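Local coordinates for syndapin (Drosophila melanogaster, PDB 3I2W), which probably takes part in endocytosis and the internalization of plasma-membrane proteins, here represented by its dimeric, membrane-binding F-BAR domain, at residues L30-E33 / R34-E38; K269-S272 / N273-I277. All blocks are in the same frame, centred on the assembly; numbering follows the deposited sequence.

Interaction 1: L30-E33 / R34-E38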
loop_
_atom_site.group_PDB
_atom_site.type_symbol
_atom_site.label_atom_id
_atom_site.label_comp_id
_atom_site.label_asym_id
_atom_site.label_seq_id
_atom_site.Cartn_x
_atom_site.Cartn_y
_atom_site.Cartn_z
ATOM N N LEU B 30 -13.526 3.827 1.906
ATOM C CA LEU B 30 -12.309 3.447 2.581
ATOM C C LEU B 30 -11.774 2.192 1.905
ATOM O O LEU B 30 -10.587 2.104 1.619
ATOM C CB LEU B 30 -12.593 3.244 4.078
ATOM C CG LEU B 30 -11.573 2.691 5.072
ATOM C CD1 LEU B 30 -11.883 2.967 6.543
ATOM C CD2 LEU B 30 -11.423 1.203 4.926
ATOM N N ILE B 31 -12.610 1.216 1.614
ATOM C CA ILE B 31 -12.103 -0.016 1.061
ATOM C C ILE B 31 -11.549 0.248 -0.323
ATOM O O ILE B 31 -10.460 -0.197 -0.651
ATOM C CB ILE B 31 -13.235 -1.066 1.054
ATOM C CG1 ILE B 31 -13.415 -1.575 2.468
ATOM C CG2 ILE B 31 -12.998 -2.184 0.066
ATOM C CD1 ILE B 31 -14.769 -2.048 2.723
ATOM N N GLN B 32 -12.288 0.983 -1.146
ATOM C CA GLN B 32 -11.879 1.227 -2.513
ATOM C C GLN B 32 -10.486 1.837 -2.450
ATOM O O GLN B 32 -9.583 1.475 -3.219
ATOM C CB GLN B 32 -12.850 2.171 -3.189
ATOM C CG GLN B 32 -12.448 2.638 -4.595
ATOM C CD GLN B 32 -12.766 1.592 -5.681
ATOM O OE1 GLN B 32 -13.950 1.231 -5.931
ATOM N NE2 GLN B 32 -11.717 1.084 -6.325
ATOM N N GLU B 33 -10.309 2.736 -1.484
ATOM C CA GLU B 33 -9.067 3.414 -1.339
ATOM C C GLU B 33 -7.930 2.479 -1.050
ATOM O O GLU B 33 -6.908 2.605 -1.686
ATOM C CB GLU B 33 -9.175 4.571 -0.379
ATOM C CG GLU B 33 -9.432 5.842 -1.193
ATOM C CD GLU B 33 -9.813 7.119 -0.424
ATOM O OE1 GLU B 33 -9.262 7.403 0.647
ATOM O OE2 GLU B 33 -10.662 7.881 -0.947
ATOM N N ARG B 34 -8.089 1.527 -0.141
ATOM C CA ARG B 34 -7.063 0.554 0.145
ATOM C C ARG B 34 -6.770 -0.248 -1.109
ATOM O O ARG B 34 -5.631 -0.556 -1.425
ATOM C CB ARG B 34 -7.585 -0.375 1.227
ATOM C CG ARG B 34 -6.698 -1.565 1.636
ATOM C CD ARG B 34 -5.275 -1.154 1.918
ATOM N NE ARG B 34 -4.502 -2.262 2.402
ATOM C CZ ARG B 34 -4.417 -2.627 3.669
ATOM N NH1 ARG B 34 -5.052 -1.957 4.601
ATOM N NH2 ARG B 34 -3.675 -3.666 4.002
ATOM N N ALA B 35 -7.825 -0.621 -1.812
ATOM C CA ALA B 35 -7.715 -1.300 -3.105
ATOM C C ALA B 35 -6.836 -0.584 -4.077
ATOM O O ALA B 35 -6.225 -1.198 -4.901
ATOM C CB ALA B 35 -9.082 -1.447 -3.707
ATOM N N ASP B 36 -6.811 0.733 -4.043
ATOM C CA ASP B 36 -6.042 1.445 -5.041
ATOM C C ASP B 36 -4.593 1.341 -4.618
ATOM O O ASP B 36 -3.708 1.169 -5.432
ATOM C CB ASP B 36 -6.413 2.907 -5.109
ATOM C CG ASP B 36 -7.821 3.142 -5.541
ATOM O OD1 ASP B 36 -8.419 2.258 -6.172
ATOM O OD2 ASP B 36 -8.343 4.261 -5.257
ATOM N N ILE B 37 -4.356 1.462 -3.330
ATOM C CA ILE B 37 -3.045 1.247 -2.822
ATOM C C ILE B 37 -2.498 -0.134 -3.212
ATOM O O ILE B 37 -1.321 -0.244 -3.575
ATOM C CB ILE B 37 -2.980 1.528 -1.333
ATOM C CG1 ILE B 37 -2.907 3.026 -1.162
ATOM C CG2 ILE B 37 -1.768 0.894 -0.700
ATOM C CD1 ILE B 37 -3.443 3.514 0.145
ATOM N N GLU B 38 -3.326 -1.166 -3.199
ATOM C CA GLU B 38 -2.790 -2.475 -3.524
ATOM C C GLU B 38 -2.573 -2.564 -5.020
ATOM O O GLU B 38 -1.534 -3.046 -5.438
ATOM C CB GLU B 38 -3.628 -3.617 -2.967
ATOM C CG GLU B 38 -4.086 -3.398 -1.524
ATOM C CD GLU B 38 -3.043 -3.806 -0.528
ATOM O OE1 GLU B 38 -2.500 -4.876 -0.711
ATOM O OE2 GLU B 38 -2.758 -3.086 0.446
#

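Interaction 2: K269-S272 / N273-I277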
loop_
_atom_site.group_PDB
_atom_site.type_symbol
_atom_site.label_atom_id
_atom_site.label_comp_id
_atom_site.label_asym_id
_atom_site.label_seq_id
_atom_site.Cartn_x
_atom_site.Cartn_y
_atom_site.Cartn_z
ATOM N N LYS B 269 32.121 -22.640 -17.940
ATOM C CA LYS B 269 32.527 -23.525 -19.005
ATOM C C LYS B 269 31.949 -23.013 -20.280
ATOM O O LYS B 269 32.611 -22.976 -21.293
ATOM C CB LYS B 269 32.067 -24.924 -18.738
ATOM C CG LYS B 269 33.066 -25.700 -17.841
ATOM C CD LYS B 269 32.551 -27.057 -17.457
ATOM C CE LYS B 269 32.690 -28.071 -18.577
ATOM N NZ LYS B 269 32.417 -29.484 -18.043
ATOM N N TRP B 270 30.720 -22.527 -20.202
ATOM C CA TRP B 270 30.031 -22.016 -21.339
ATOM C C TRP B 270 30.839 -20.863 -21.861
ATOM O O TRP B 270 30.834 -20.588 -23.052
ATOM C CB TRP B 270 28.618 -21.529 -20.937
ATOM C CG TRP B 270 27.826 -20.908 -22.146
ATOM C CD1 TRP B 270 27.011 -21.578 -23.058
ATOM C CD2 TRP B 270 27.841 -19.542 -22.582
ATOM N NE1 TRP B 270 26.512 -20.707 -24.008
ATOM C CE2 TRP B 270 26.995 -19.454 -23.728
ATOM C CE3 TRP B 270 28.487 -18.382 -22.123
ATOM C CZ2 TRP B 270 26.809 -18.270 -24.414
ATOM C CZ3 TRP B 270 28.264 -17.207 -22.792
ATOM C CH2 TRP B 270 27.429 -17.167 -23.934
ATOM N N TRP B 271 31.502 -20.142 -20.969
ATOM C CA TRP B 271 32.140 -18.886 -21.391
ATOM C C TRP B 271 33.365 -19.159 -22.232
ATOM O O TRP B 271 33.584 -18.498 -23.232
ATOM C CB TRP B 271 32.511 -17.999 -20.220
ATOM C CG TRP B 271 33.269 -16.777 -20.667
ATOM C CD1 TRP B 271 34.605 -16.653 -20.769
ATOM C CD2 TRP B 271 32.722 -15.511 -21.063
ATOM N NE1 TRP B 271 34.928 -15.411 -21.217
ATOM C CE2 TRP B 271 33.785 -14.687 -21.386
ATOM C CE3 TRP B 271 31.427 -14.992 -21.144
ATOM C CZ2 TRP B 271 33.602 -13.377 -21.798
ATOM C CZ3 TRP B 271 31.240 -13.686 -21.571
ATOM C CH2 TRP B 271 32.307 -12.907 -21.904
ATOM N N SER B 272 34.133 -20.160 -21.798
ATOM C CA SER B 272 35.241 -20.668 -22.497
ATOM C C SER B 272 34.780 -21.181 -23.814
ATOM O O SER B 272 35.505 -21.033 -24.797
ATOM C CB SER B 272 35.849 -21.822 -21.743
ATOM O OG SER B 272 36.921 -22.351 -22.520
ATOM N N ASN B 273 33.605 -21.803 -23.861
ATOM C CA ASN B 273 33.176 -22.427 -25.111
ATOM C C ASN B 273 32.950 -21.434 -26.158
ATOM O O ASN B 273 33.264 -21.695 -27.322
ATOM C CB ASN B 273 31.957 -23.311 -24.963
ATOM C CG ASN B 273 32.262 -24.472 -24.138
ATOM O OD1 ASN B 273 33.455 -24.799 -23.963
ATOM N ND2 ASN B 273 31.246 -25.075 -23.544
ATOM N N ASN B 274 32.440 -20.285 -25.729
ATOM C CA ASN B 274 32.057 -19.228 -26.650
ATOM C C ASN B 274 33.002 -18.113 -26.740
ATOM O O ASN B 274 32.903 -17.365 -27.676
ATOM C CB ASN B 274 30.739 -18.599 -26.249
ATOM C CG ASN B 274 29.588 -19.541 -26.400
ATOM O OD1 ASN B 274 29.225 -20.230 -25.460
ATOM N ND2 ASN B 274 29.012 -19.583 -27.578
ATOM N N HIS B 275 33.877 -17.939 -25.772
ATOM C CA HIS B 275 34.703 -16.776 -25.808
ATOM C C HIS B 275 36.103 -16.992 -25.454
ATOM O O HIS B 275 36.845 -16.018 -25.446
ATOM C CB HIS B 275 34.205 -15.653 -24.871
ATOM C CG HIS B 275 32.854 -15.159 -25.216
ATOM N ND1 HIS B 275 32.610 -14.388 -26.324
ATOM C CD2 HIS B 275 31.652 -15.400 -24.644
ATOM C CE1 HIS B 275 31.316 -14.142 -26.405
ATOM N NE2 HIS B 275 30.710 -14.758 -25.402
ATOM N N GLY B 276 36.513 -18.209 -25.151
ATOM C CA GLY B 276 37.833 -18.419 -24.524
ATOM C C GLY B 276 38.469 -19.635 -25.072
ATOM O O GLY B 276 38.246 -19.984 -26.215
ATOM N N ILE B 277 39.242 -20.334 -24.258
ATOM C CA ILE B 277 40.091 -21.404 -24.822
ATOM C C ILE B 277 39.418 -22.603 -25.439
ATOM O O ILE B 277 40.005 -23.245 -26.267
ATOM C CB ILE B 277 41.100 -21.878 -23.851
ATOM C CG1 ILE B 277 40.441 -22.414 -22.601
ATOM C CG2 ILE B 277 42.077 -20.735 -23.511
ATOM C CD1 ILE B 277 41.488 -22.982 -21.595
#

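Interaction 1: L30-E33 / R34-E38
The amide of Gln32 and the carboxylate of Asp36, one helical turn further on, lie across each other with their planes 33° apart, Gln32 NE2 standing 3.5 Å from Asp36 OD1. That distance makes the pair a loose electrostatic approach at the exposed side of helix 11-58. Bent at chi2 (80°), Gln32 points the NE2 end of its amide forward along the helix toward the acid. The other flat group, the guanidinium of Arg34, meets Glu38 at its edge. Arg34 NE lies 2.7 Å from Glu38 OE2 in an intrahelical salt bridge whose donor side is close to the guanidinium plane, whereas the oxygen is approached 44° out of the carboxylate plane. The guanidinium also makes a cation-pi contact with Trp48 of the second subunit and a salt bridge to that subunit's Glu75.

The helical ladder is regular at three residues: Arg34 N binds Leu30 O at 3.1 Å, Ala35 N reaches Ile31 O at 2.9 Å, and Ile37 N meets Glu33 O at 3.2 Å. Asp36 N is divided between Glu33 O, three residues back at 3.0 Å, and a weak bond to Gln32 O. Ile31 faces the chain's own helices, packing on Leu90 and Val236, while Leu30 packs on Trp52 of the second subunit.

In this F-BAR dimer, helix 11-58 presents one flank to its own subunit, another to the second subunit and a third, with Gln32 and Asp36, to solvent. The Glu33 carboxylate forms a salt bridge with Lys51 of the second subunit, and Glu38 OE2 bonds Tyr41 OH there. Set between Glu38 of its own chain and Glu75 of the second subunit, the buried Arg34 probably has its charge balanced by the two acids.

Interaction 2: K269-S272 / N273-I277
His275 lies obliquely over one face of the Trp271 indole, four residues back, at the C-terminal end of helix 264-275, where it packs on the second subunit. Its ring plane makes 37° with that of Trp271, and its centroid stands 4.2 Å from the indole's six-membered ring. CD2 leads, hanging toward the rim of the indole, while His275 CB sits over the five-membered ring at 3.9 Å from its centroid, a CH-pi contact. With CG anti to the backbone N (chi1 175°), Trp271 extends its indole beneath the histidine. Trp270 completes the aromatic cluster: its CZ3 comes to the edge of the imidazole, 4.3 Å from His275 CD2. The side chain of Asn274 crosses one face of Trp270.

A backbone bond from His275 N to Trp271 O joins the central pair, and Asn273 N to Lys269 O and Gly276 N to Ser272 O continue the ladder. Beyond them Ser272 OG bonds Asn278 N and touches Ile277 CG1 at 3.5 Å.

The second subunit uses this surface: its Arg12 binds His275 ND1 and the Asn274 carbonyl, and its Arg16 makes a cation-pi contact with Trp271. Bonded to Arg12 NE, ND1 acts as an acceptor, which is consistent with a neutral imidazole.

Both interactions are local contacts about one helical turn long, the second running past its helix into the following loop. Both become dimer contacts through arginine and aromatic groups, but at distant places: their centres are 52 Å apart and their nearest atoms about 37 Å. Interaction 1 lies midway along helix 11-58, against the same helix of the second subunit; interaction 2 leans on the start of that partner helix. A sodium ion, held by Ile56, Glu57, Gly59, Glu61 and Glu66, is about 9 Å from the side chain of Trp270; a glycerol, probably from the crystallisation liquor, lies about 4 Å from that of Ile37. The dimer is thus clasped along its core and near the chain's C-terminal end.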